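Local coordinates for peptidase S9 prolyl oligopeptidase catalytic domain-containing protein (Pyrococcus horikoshii, PDB 4HXF) that probably cleaves peptides as a serine peptidase of the prolyl oligopeptidase family, with an alpha/beta-hydrolase domain joined to a beta-propeller, and assembles into a hexamer, at residues A[433-441]-A[467-475]; A[489-497]-A[522-530]. All coordinates share one frame; numbering follows the deposited sequence.

In the fold
Both contacts are buried in the alpha/beta-hydrolase domain, and both reach the bound chloromethyl ketone inhibitor: interaction 1 by a backbone N-H, interaction 2 by side chains beside its phenyl ring. Interaction 1 lies wholly within the chain: the helix that follows the presumed nucleophile Ser-466 is packed against helix 436-451 through apolar side chains and hydrogen bonds from a tyrosine to an aspartate and from a tryptophan to a backbone carbonyl. Interaction 2, at a subunit interface, joins two loop-and-turn segments and relies more on backbone groups and a shared serine hydroxyl. Their centres are 12 Å apart and they touch directly: Tyr-470 OH bonds to Leu-525 O, and Asn-473 ND2 to Ile-491 O, so helix 467-478 is common ground.

Interaction 1 (A[433-441]-A[467-475]). With Y3A (N-[(benzyloxy)carbonyl]glycyl-N-[(2S,3R)-4-chloro-3-hydroxy-1-phenylbutan-2-yl]glycinamide), chain B.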
loop_
_atom_site.group_PDB
_atom_site.type_symbol
_atom_site.label_atom_id
_atom_site.label_comp_id
_atom_site.label_asym_id
_atom_site.label_seq_id
_atom_site.Cartn_x
_atom_site.Cartn_y
_atom_site.Cartn_z
ATOM N N THR A 433 -43.818 -36.905 -2.937
ATOM C CA THR A 433 -42.353 -36.956 -3.280
ATOM C C THR A 433 -41.691 -38.309 -2.919
ATOM O O THR A 433 -41.889 -38.786 -1.830
ATOM C CB THR A 433 -41.595 -35.894 -2.518
ATOM O OG1 THR A 433 -41.760 -36.010 -1.093
ATOM C CG2 THR A 433 -41.981 -34.452 -2.965
ATOM N N GLY A 434 -41.026 -38.905 -3.882
ATOM C CA GLY A 434 -40.348 -40.214 -3.637
ATOM C C GLY A 434 -41.246 -41.396 -3.926
ATOM O O GLY A 434 -40.833 -42.546 -3.874
ATOM N N LEU A 435 -42.521 -41.143 -4.280
ATOM C CA LEU A 435 -43.475 -42.221 -4.499
ATOM C C LEU A 435 -43.600 -42.475 -5.991
ATOM O O LEU A 435 -42.698 -43.058 -6.564
ATOM C CB LEU A 435 -44.832 -41.925 -3.779
ATOM C CG LEU A 435 -44.735 -41.657 -2.263
ATOM C CD1 LEU A 435 -46.098 -41.417 -1.635
ATOM C CD2 LEU A 435 -43.971 -42.843 -1.587
ATOM N N GLU A 436 -44.659 -42.023 -6.632
ATOM C CA GLU A 436 -44.797 -42.311 -8.093
ATOM C C GLU A 436 -43.666 -41.689 -8.922
ATOM O O GLU A 436 -43.230 -42.267 -9.925
ATOM C CB GLU A 436 -46.149 -41.852 -8.614
ATOM C CG GLU A 436 -47.364 -42.611 -8.140
ATOM C CD GLU A 436 -47.770 -42.236 -6.715
ATOM O OE1 GLU A 436 -47.532 -41.121 -6.168
ATOM O OE2 GLU A 436 -48.371 -43.101 -6.075
ATOM N N ASP A 437 -43.163 -40.496 -8.573
ATOM C CA ASP A 437 -42.089 -39.900 -9.354
ATOM C C ASP A 437 -40.831 -40.745 -9.399
ATOM O O ASP A 437 -40.176 -40.887 -10.431
ATOM C CB ASP A 437 -41.819 -38.422 -9.054
ATOM C CG ASP A 437 -41.260 -38.121 -7.618
ATOM O OD1 ASP A 437 -41.317 -38.991 -6.737
ATOM O OD2 ASP A 437 -40.830 -36.967 -7.412
ATOM N N PHE A 438 -40.458 -41.339 -8.263
ATOM C CA PHE A 438 -39.366 -42.253 -8.224
ATOM C C PHE A 438 -39.610 -43.498 -9.039
ATOM O O PHE A 438 -38.751 -43.945 -9.752
ATOM C CB PHE A 438 -39.067 -42.637 -6.779
ATOM C CG PHE A 438 -37.903 -43.635 -6.623
ATOM C CD1 PHE A 438 -36.667 -43.362 -7.201
ATOM C CD2 PHE A 438 -38.059 -44.773 -5.899
ATOM C CE1 PHE A 438 -35.587 -44.279 -7.063
ATOM C CE2 PHE A 438 -37.032 -45.674 -5.751
ATOM C CZ PHE A 438 -35.814 -45.428 -6.328
ATOM N N GLN A 439 -40.838 -43.981 -9.016
ATOM C CA GLN A 439 -41.236 -45.083 -9.887
ATOM C C GLN A 439 -41.074 -44.734 -11.318
ATOM O O GLN A 439 -40.686 -45.604 -12.141
ATOM C CB GLN A 439 -42.684 -45.553 -9.560
ATOM C CG GLN A 439 -42.794 -46.138 -8.116
ATOM C CD GLN A 439 -41.838 -47.323 -7.820
ATOM O OE1 GLN A 439 -41.735 -48.254 -8.616
ATOM N NE2 GLN A 439 -41.115 -47.265 -6.677
ATOM N N ASP A 440 -41.420 -43.496 -11.701
ATOM C CA ASP A 440 -41.264 -43.058 -13.108
ATOM C C ASP A 440 -39.799 -43.140 -13.536
ATOM O O ASP A 440 -39.481 -43.586 -14.646
ATOM C CB ASP A 440 -41.743 -41.617 -13.319
ATOM C CG ASP A 440 -43.270 -41.421 -13.136
ATOM O OD1 ASP A 440 -44.036 -42.374 -13.237
ATOM O OD2 ASP A 440 -43.600 -40.274 -12.805
ATOM N N ILE A 441 -38.888 -42.742 -12.661
ATOM C CA ILE A 441 -37.439 -42.780 -12.928
ATOM C C ILE A 441 -36.989 -44.261 -13.114
ATOM O O ILE A 441 -36.420 -44.603 -14.147
ATOM C CB ILE A 441 -36.652 -42.052 -11.837
ATOM C CG1 ILE A 441 -36.956 -40.543 -11.946
ATOM C CG2 ILE A 441 -35.146 -42.346 -12.032
ATOM C CD1 ILE A 441 -36.493 -39.814 -10.645
ATOM N N TYR A 467 -33.814 -30.976 -5.806
ATOM C CA TYR A 467 -34.769 -32.090 -5.764
ATOM C C TYR A 467 -34.097 -33.376 -6.346
ATOM O O TYR A 467 -34.446 -34.513 -5.955
ATOM C CB TYR A 467 -36.091 -31.708 -6.452
ATOM C CG TYR A 467 -37.156 -32.763 -6.220
ATOM C CD1 TYR A 467 -37.768 -32.869 -4.954
ATOM C CD2 TYR A 467 -37.468 -33.720 -7.161
ATOM C CE1 TYR A 467 -38.730 -33.834 -4.703
ATOM C CE2 TYR A 467 -38.411 -34.684 -6.941
ATOM C CZ TYR A 467 -39.052 -34.787 -5.702
ATOM O OH TYR A 467 -39.990 -35.778 -5.397
ATOM N N GLY A 468 -33.114 -33.180 -7.276
ATOM C CA GLY A 468 -32.419 -34.279 -7.876
ATOM C C GLY A 468 -31.461 -34.934 -6.857
ATOM O O GLY A 468 -31.159 -36.122 -6.958
ATOM N N GLY A 469 -30.977 -34.107 -5.950
ATOM C CA GLY A 469 -30.142 -34.571 -4.803
ATOM C C GLY A 469 -30.979 -35.333 -3.792
ATOM O O GLY A 469 -30.640 -36.464 -3.350
ATOM N N TYR A 470 -32.165 -34.805 -3.427
ATOM C CA TYR A 470 -33.157 -35.566 -2.672
ATOM C C TYR A 470 -33.325 -36.925 -3.314
ATOM O O TYR A 470 -33.428 -37.973 -2.683
ATOM C CB TYR A 470 -34.527 -34.785 -2.711
ATOM C CG TYR A 470 -35.682 -35.667 -2.267
ATOM C CD1 TYR A 470 -35.861 -35.999 -0.986
ATOM C CD2 TYR A 470 -36.592 -36.141 -3.177
ATOM C CE1 TYR A 470 -36.913 -36.790 -0.604
ATOM C CE2 TYR A 470 -37.665 -36.905 -2.851
ATOM C CZ TYR A 470 -37.847 -37.226 -1.489
ATOM O OH TYR A 470 -38.922 -38.072 -1.109
ATOM N N MET A 471 -33.611 -36.926 -4.629
ATOM C CA MET A 471 -33.953 -38.203 -5.257
ATOM C C MET A 471 -32.793 -39.192 -5.397
ATOM O O MET A 471 -33.007 -40.384 -5.297
ATOM C CB MET A 471 -34.476 -38.003 -6.649
ATOM C CG MET A 471 -35.101 -39.227 -7.319
ATOM S SD MET A 471 -36.650 -39.693 -6.518
ATOM C CE MET A 471 -37.680 -38.282 -6.768
ATOM N N THR A 472 -31.583 -38.704 -5.483
ATOM C CA THR A 472 -30.387 -39.517 -5.392
ATOM C C THR A 472 -30.292 -40.138 -3.995
ATOM O O THR A 472 -30.056 -41.328 -3.836
ATOM C CB THR A 472 -29.099 -38.675 -5.676
ATOM O OG1 THR A 472 -29.139 -38.238 -7.056
ATOM C CG2 THR A 472 -27.812 -39.479 -5.497
ATOM N N ASN A 473 -30.434 -39.285 -2.978
ATOM C CA ASN A 473 -30.486 -39.787 -1.573
ATOM C C ASN A 473 -31.506 -40.899 -1.401
ATOM O O ASN A 473 -31.318 -42.004 -0.849
ATOM C CB ASN A 473 -30.815 -38.670 -0.566
ATOM C CG ASN A 473 -29.806 -37.557 -0.499
ATOM O OD1 ASN A 473 -28.645 -37.687 -0.928
ATOM N ND2 ASN A 473 -30.247 -36.406 0.108
ATOM N N TRP A 474 -32.715 -40.607 -1.911
ATOM C CA TRP A 474 -33.859 -41.494 -1.782
ATOM C C TRP A 474 -33.633 -42.776 -2.480
ATOM O O TRP A 474 -33.797 -43.873 -1.936
ATOM C CB TRP A 474 -35.057 -40.776 -2.348
ATOM C CG TRP A 474 -36.372 -41.515 -2.130
ATOM C CD1 TRP A 474 -37.153 -42.000 -3.123
ATOM C CD2 TRP A 474 -37.150 -41.682 -0.882
ATOM N NE1 TRP A 474 -38.284 -42.568 -2.633
ATOM C CE2 TRP A 474 -38.347 -42.404 -1.254
ATOM C CE3 TRP A 474 -36.933 -41.407 0.464
ATOM C CZ2 TRP A 474 -39.327 -42.673 -0.363
ATOM C CZ3 TRP A 474 -37.892 -41.752 1.384
ATOM C CH2 TRP A 474 -39.070 -42.380 1.020
ATOM N N ALA A 475 -33.136 -42.705 -3.706
ATOM C CA ALA A 475 -32.874 -43.869 -4.530
ATOM C C ALA A 475 -31.893 -44.843 -3.845
ATOM O O ALA A 475 -32.084 -46.087 -3.843
ATOM C CB ALA A 475 -32.261 -43.433 -5.858
HETATM N N3 Y3A B . -37.765 -23.525 -7.184
HETATM C CA3 Y3A B . -37.965 -24.743 -6.376
HETATM C C3 Y3A B . -36.616 -24.999 -5.696
HETATM O O3 Y3A B . -35.719 -24.204 -5.504
HETATM C C4 Y3A B . -34.053 -27.209 -6.032
HETATM O O4 Y3A B . -34.663 -28.156 -6.832
HETATM C CA4 Y3A B . -35.009 -26.864 -4.904
HETATM N N4 Y3A B . -36.297 -26.511 -5.560
HETATM C CB4 Y3A B . -35.467 -28.057 -4.014
HETATM C CG4 Y3A B . -36.421 -27.670 -2.933
HETATM C CD1 Y3A B . -36.122 -26.806 -1.868
HETATM C CD2 Y3A B . -37.683 -28.249 -2.916
HETATM C CE1 Y3A B . -37.025 -26.491 -0.869
HETATM C CE2 Y3A B . -38.604 -27.939 -1.926
HETATM C CZ4 Y3A B . -38.290 -27.057 -0.940
HETATM C C15 Y3A B . -33.244 -26.000 -6.635
#
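Asp-437 OD2 lies at the edge of the Tyr-467 ring, in its plane, and accepts a very short hydrogen bond of 2.5 Å from Tyr-467 OH. Asp-437 CG sits between its own backbone N and carbonyl carbon (chi1 66°), which turns the carboxylate back toward the start of its helix; there OD1 accepts from Gly-434 N at 2.9 Å through its syn lone pair. One acidic group therefore ties a tyrosine to the turn before the helix. Gly-434 suits that turn because its positive phi is natural for a residue without a side chain, and Tyr-470 OH, hydrogen-bonded to Leu-525 O, and the Trp-474 ring pack close to its CA. Its carbonyl O takes a bent bond from Trp-474 NE1 (2.8 Å). Apolar packing is close around Phe-438: the edge of Trp-474 meets one ring face with the planes at 80°, Met-471 SD lies obliquely 3.7 Å from Phe-438 CD1, and small Ala-475 brings its CB to 3.6 Å from Phe-438 CE1. By contrast, Glu-436 and Gln-439 lie on the partly exposed side of the helix, and Glu-436 pairs with Arg-432. At the N-terminal end of helix 467-478, Tyr-467 N donates to O4 of the inhibitor. The axes of the short helical segments cross at -80°, 11.4 Å apart, with Ile-441 and Met-471 resting on Val-384 of strand 378-384 and Ala-475 on Ile-462 of strand 460-465.

Interaction 2 (A[489-497]-A[522-530]); sequences NGISYWLTS and YRKLSPLFY. With Y3A (N-[(benzyloxy)carbonyl]glycyl-N-[(2S,3R)-4-chloro-3-hydroxy-1-phenylbutan-2-yl]glycinamide), chain B.
Ser-492 and Leu-528 join the two segments through their backbones, Leu-528 N donating to Ser-492 O at 2.9 Å, where the loop 489-493 passes the turn entering the 3-10 segment 527-529. Pro-527 suits this place: it has no N-H to offer, and its ring packs CD against the same carbonyl oxygen. The hydroxyl of Ser-526 has two partners. It accepts from Trp-494 N in a nearly straight bond (2.9 Å, 168°) at the start of helix 494-500, and donates to Tyr-522 O at 2.5 Å; a chi1 of -74°, which sets OG beside its own backbone N, brings it to both. The indole of Trp-494 turns NE1 toward Leu-525 O in a weak bond of 3.2 Å, while Ile-491 CG2 lies over the centre of one indole face. The far edge of the indole approaches the inhibitor's phenyl ring, Trp-494 CZ3 standing 3.9 Å from CE2 of Y3A, so the tryptophan reaches from the turn to the ligand pocket, with Ile-491 and Ser-497 also beside the inhibitor. Tyr-493 is held between neighbours: Leu-495 CA lies over one face, and the edge of Phe-529 meets the opposite face in a T-shaped pair (centroids 5.0 Å apart, planes at 77°). Its OH bonds to Tyr-493 of the second subunit, placing this end at a subunit interface. Within the chain, Pro-527 packs on helix 467-478, Ser-492 and Thr-496 on helix 552-563, and Trp-494 and Tyr-522 on Asp-508 of helix 504-511.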
loop_
_atom_site.group_PDB
_atom_site.type_symbol
_atom_site.label_atom_id
_atom_site.label_comp_id
_atom_site.label_asym_id
_atom_site.label_seq_id
_atom_site.Cartn_x
_atom_site.Cartn_y
_atom_site.Cartn_z
ATOM N N ASN A 489 -26.572 -30.471 -2.922
ATOM C CA ASN A 489 -27.432 -29.397 -2.497
ATOM C C ASN A 489 -28.893 -29.893 -2.385
ATOM O O ASN A 489 -29.837 -29.244 -2.837
ATOM C CB ASN A 489 -27.316 -28.177 -3.409
ATOM C CG ASN A 489 -25.951 -27.560 -3.373
ATOM O OD1 ASN A 489 -24.989 -28.123 -4.003
ATOM N ND2 ASN A 489 -25.814 -26.439 -2.645
ATOM N N GLY A 490 -29.021 -31.071 -1.757
ATOM C CA GLY A 490 -30.243 -31.875 -1.749
ATOM C C GLY A 490 -31.157 -31.693 -0.556
ATOM O O GLY A 490 -31.044 -30.768 0.150
ATOM N N ILE A 491 -32.076 -32.596 -0.407
ATOM C CA ILE A 491 -32.857 -32.788 0.793
ATOM C C ILE A 491 -32.732 -34.201 1.291
ATOM O O ILE A 491 -32.881 -35.142 0.549
ATOM C CB ILE A 491 -34.367 -32.460 0.513
ATOM C CG1 ILE A 491 -34.566 -31.060 -0.019
ATOM C CG2 ILE A 491 -35.189 -32.693 1.813
ATOM C CD1 ILE A 491 -34.787 -31.043 -1.570
ATOM N N SER A 492 -32.418 -34.302 2.576
ATOM C CA SER A 492 -32.480 -35.517 3.377
ATOM C C SER A 492 -33.622 -35.523 4.419
ATOM O O SER A 492 -34.017 -36.636 4.781
ATOM C CB SER A 492 -31.165 -35.943 4.074
ATOM O OG SER A 492 -30.739 -35.013 5.038
ATOM N N TYR A 493 -34.048 -34.354 4.886
ATOM C CA TYR A 493 -35.104 -34.274 5.846
ATOM C C TYR A 493 -36.041 -33.147 5.626
ATOM O O TYR A 493 -35.664 -31.956 5.780
ATOM C CB TYR A 493 -34.507 -34.219 7.286
ATOM C CG TYR A 493 -35.449 -34.294 8.464
ATOM C CD1 TYR A 493 -36.779 -34.812 8.317
ATOM C CD2 TYR A 493 -35.070 -33.993 9.739
ATOM C CE1 TYR A 493 -37.641 -34.922 9.372
ATOM C CE2 TYR A 493 -35.918 -34.103 10.795
ATOM C CZ TYR A 493 -37.235 -34.551 10.638
ATOM O OH TYR A 493 -38.044 -34.716 11.689
ATOM N N TRP A 494 -37.297 -33.459 5.234
ATOM C CA TRP A 494 -38.220 -32.385 4.943
ATOM C C TRP A 494 -38.532 -31.457 6.101
ATOM O O TRP A 494 -38.851 -30.253 5.863
ATOM C CB TRP A 494 -39.524 -32.921 4.323
ATOM C CG TRP A 494 -39.269 -33.549 2.989
ATOM C CD1 TRP A 494 -39.354 -34.884 2.652
ATOM C CD2 TRP A 494 -38.953 -32.834 1.775
ATOM N NE1 TRP A 494 -39.081 -35.030 1.293
ATOM C CE2 TRP A 494 -38.773 -33.829 0.757
ATOM C CE3 TRP A 494 -38.732 -31.518 1.475
ATOM C CZ2 TRP A 494 -38.493 -33.509 -0.569
ATOM C CZ3 TRP A 494 -38.453 -31.195 0.148
ATOM C CH2 TRP A 494 -38.302 -32.185 -0.833
ATOM N N LEU A 495 -38.518 -31.903 7.341
ATOM C CA LEU A 495 -38.963 -31.026 8.390
ATOM C C LEU A 495 -38.004 -29.858 8.552
ATOM O O LEU A 495 -38.424 -28.705 8.731
ATOM C CB LEU A 495 -39.097 -31.714 9.760
ATOM C CG LEU A 495 -39.796 -30.895 10.825
ATOM C CD1 LEU A 495 -41.229 -30.508 10.498
ATOM C CD2 LEU A 495 -39.863 -31.570 12.171
ATOM N N THR A 496 -36.676 -30.098 8.433
ATOM C CA THR A 496 -35.737 -28.982 8.475
ATOM C C THR A 496 -35.782 -28.101 7.243
ATOM O O THR A 496 -35.408 -26.928 7.265
ATOM C CB THR A 496 -34.304 -29.427 8.827
ATOM O OG1 THR A 496 -33.821 -30.237 7.767
ATOM C CG2 THR A 496 -34.338 -30.176 10.173
ATOM N N SER A 497 -36.153 -28.674 6.069
ATOM C CA SER A 497 -36.404 -27.833 4.934
ATOM C C SER A 497 -37.524 -26.835 5.248
ATOM O O SER A 497 -37.417 -25.630 5.024
ATOM C CB SER A 497 -36.757 -28.721 3.723
ATOM O OG SER A 497 -37.177 -27.900 2.583
ATOM N N TYR A 522 -43.432 -36.003 6.708
ATOM C CA TYR A 522 -42.167 -35.345 6.822
ATOM C C TYR A 522 -41.028 -36.287 7.218
ATOM O O TYR A 522 -39.863 -35.997 6.947
ATOM C CB TYR A 522 -42.254 -34.167 7.823
ATOM C CG TYR A 522 -42.848 -32.959 7.111
ATOM C CD1 TYR A 522 -44.249 -32.836 6.907
ATOM C CD2 TYR A 522 -42.078 -31.954 6.647
ATOM C CE1 TYR A 522 -44.766 -31.733 6.288
ATOM C CE2 TYR A 522 -42.610 -30.852 5.964
ATOM C CZ TYR A 522 -43.978 -30.746 5.815
ATOM O OH TYR A 522 -44.479 -29.678 5.095
ATOM N N ARG A 523 -41.388 -37.385 7.895
ATOM C CA ARG A 523 -40.419 -38.450 8.161
ATOM C C ARG A 523 -40.510 -39.549 7.118
ATOM O O ARG A 523 -39.474 -40.017 6.617
ATOM C CB ARG A 523 -40.729 -39.076 9.538
ATOM C CG ARG A 523 -40.242 -38.197 10.722
ATOM C CD ARG A 523 -40.892 -38.748 12.015
ATOM N NE ARG A 523 -40.451 -40.154 12.179
ATOM C CZ ARG A 523 -39.431 -40.546 12.971
ATOM N NH1 ARG A 523 -38.776 -39.664 13.801
ATOM N NH2 ARG A 523 -39.099 -41.846 12.975
ATOM N N LYS A 524 -41.725 -39.955 6.740
ATOM C CA LYS A 524 -41.919 -41.037 5.825
ATOM C C LYS A 524 -41.252 -40.835 4.447
ATOM O O LYS A 524 -40.793 -41.823 3.844
ATOM C CB LYS A 524 -43.433 -41.361 5.562
ATOM C CG LYS A 524 -43.708 -42.390 4.495
ATOM C CD LYS A 524 -45.220 -42.624 4.149
ATOM C CE LYS A 524 -45.381 -43.357 2.781
ATOM N NZ LYS A 524 -46.796 -43.383 2.237
ATOM N N LEU A 525 -41.262 -39.617 3.950
ATOM C CA LEU A 525 -40.680 -39.360 2.673
ATOM C C LEU A 525 -39.267 -38.728 2.715
ATOM O O LEU A 525 -38.794 -38.156 1.727
ATOM C CB LEU A 525 -41.592 -38.472 1.853
ATOM C CG LEU A 525 -42.991 -39.077 1.773
ATOM C CD1 LEU A 525 -43.913 -38.005 1.078
ATOM C CD2 LEU A 525 -42.998 -40.466 1.097
ATOM N N SER A 526 -38.579 -38.861 3.874
ATOM C CA SER A 526 -37.268 -38.281 4.044
ATOM C C SER A 526 -36.181 -39.347 4.045
ATOM O O SER A 526 -36.221 -40.249 4.895
ATOM C CB SER A 526 -37.214 -37.519 5.400
ATOM O OG SER A 526 -37.959 -36.263 5.326
ATOM N N PRO A 527 -35.194 -39.219 3.170
ATOM C CA PRO A 527 -34.062 -40.205 3.115
ATOM C C PRO A 527 -33.339 -40.443 4.465
ATOM O O PRO A 527 -32.932 -41.576 4.681
ATOM C CB PRO A 527 -33.106 -39.618 2.078
ATOM C CG PRO A 527 -34.035 -38.812 1.183
ATOM C CD PRO A 527 -35.140 -38.308 2.029
ATOM N N LEU A 528 -33.234 -39.400 5.278
ATOM C CA LEU A 528 -32.510 -39.509 6.538
ATOM C C LEU A 528 -32.933 -40.716 7.342
ATOM O O LEU A 528 -32.088 -41.434 7.915
ATOM C CB LEU A 528 -32.640 -38.216 7.380
ATOM C CG LEU A 528 -31.714 -38.157 8.595
ATOM C CD1 LEU A 528 -30.316 -37.948 8.100
ATOM C CD2 LEU A 528 -32.129 -36.931 9.489
ATOM N N PHE A 529 -34.219 -40.981 7.380
ATOM C CA PHE A 529 -34.755 -42.017 8.250
ATOM C C PHE A 529 -34.491 -43.443 7.732
ATOM O O PHE A 529 -34.706 -44.445 8.461
ATOM C CB PHE A 529 -36.220 -41.803 8.461
ATOM C CG PHE A 529 -36.486 -40.617 9.235
ATOM C CD1 PHE A 529 -36.564 -39.392 8.666
ATOM C CD2 PHE A 529 -36.423 -40.686 10.632
ATOM C CE1 PHE A 529 -36.686 -38.262 9.407
ATOM C CE2 PHE A 529 -36.519 -39.533 11.436
ATOM C CZ PHE A 529 -36.701 -38.295 10.793
ATOM N N TYR A 530 -34.052 -43.552 6.485
ATOM C CA TYR A 530 -33.754 -44.828 5.838
ATOM C C TYR A 530 -32.320 -45.018 5.525
ATOM O O TYR A 530 -31.926 -45.882 4.730
ATOM C CB TYR A 530 -34.551 -44.869 4.494
ATOM C CG TYR A 530 -36.076 -44.702 4.675
ATOM C CD1 TYR A 530 -36.672 -43.444 4.585
ATOM C CD2 TYR A 530 -36.923 -45.782 4.668
ATOM C CE1 TYR A 530 -38.025 -43.282 4.673
ATOM C CE2 TYR A 530 -38.337 -45.610 4.682
ATOM C CZ TYR A 530 -38.851 -44.328 4.667
ATOM O OH TYR A 530 -40.219 -44.204 4.853
HETATM N N3 Y3A B . -37.765 -23.525 -7.184
HETATM C CA3 Y3A B . -37.965 -24.743 -6.376
HETATM C C3 Y3A B . -36.616 -24.999 -5.696
HETATM O O3 Y3A B . -35.719 -24.204 -5.504
HETATM C C4 Y3A B . -34.053 -27.209 -6.032
HETATM O O4 Y3A B . -34.663 -28.156 -6.832
HETATM C CA4 Y3A B . -35.009 -26.864 -4.904
HETATM N N4 Y3A B . -36.297 -26.511 -5.560
HETATM C CB4 Y3A B . -35.467 -28.057 -4.014
HETATM C CG4 Y3A B . -36.421 -27.670 -2.933
HETATM C CD1 Y3A B . -36.122 -26.806 -1.868
HETATM C CD2 Y3A B . -37.683 -28.249 -2.916
HETATM C CE1 Y3A B . -37.025 -26.491 -0.869
HETATM C CE2 Y3A B . -38.604 -27.939 -1.926
HETATM C CZ4 Y3A B . -38.290 -27.057 -0.940
HETATM C C15 Y3A B . -33.244 -26.000 -6.635
#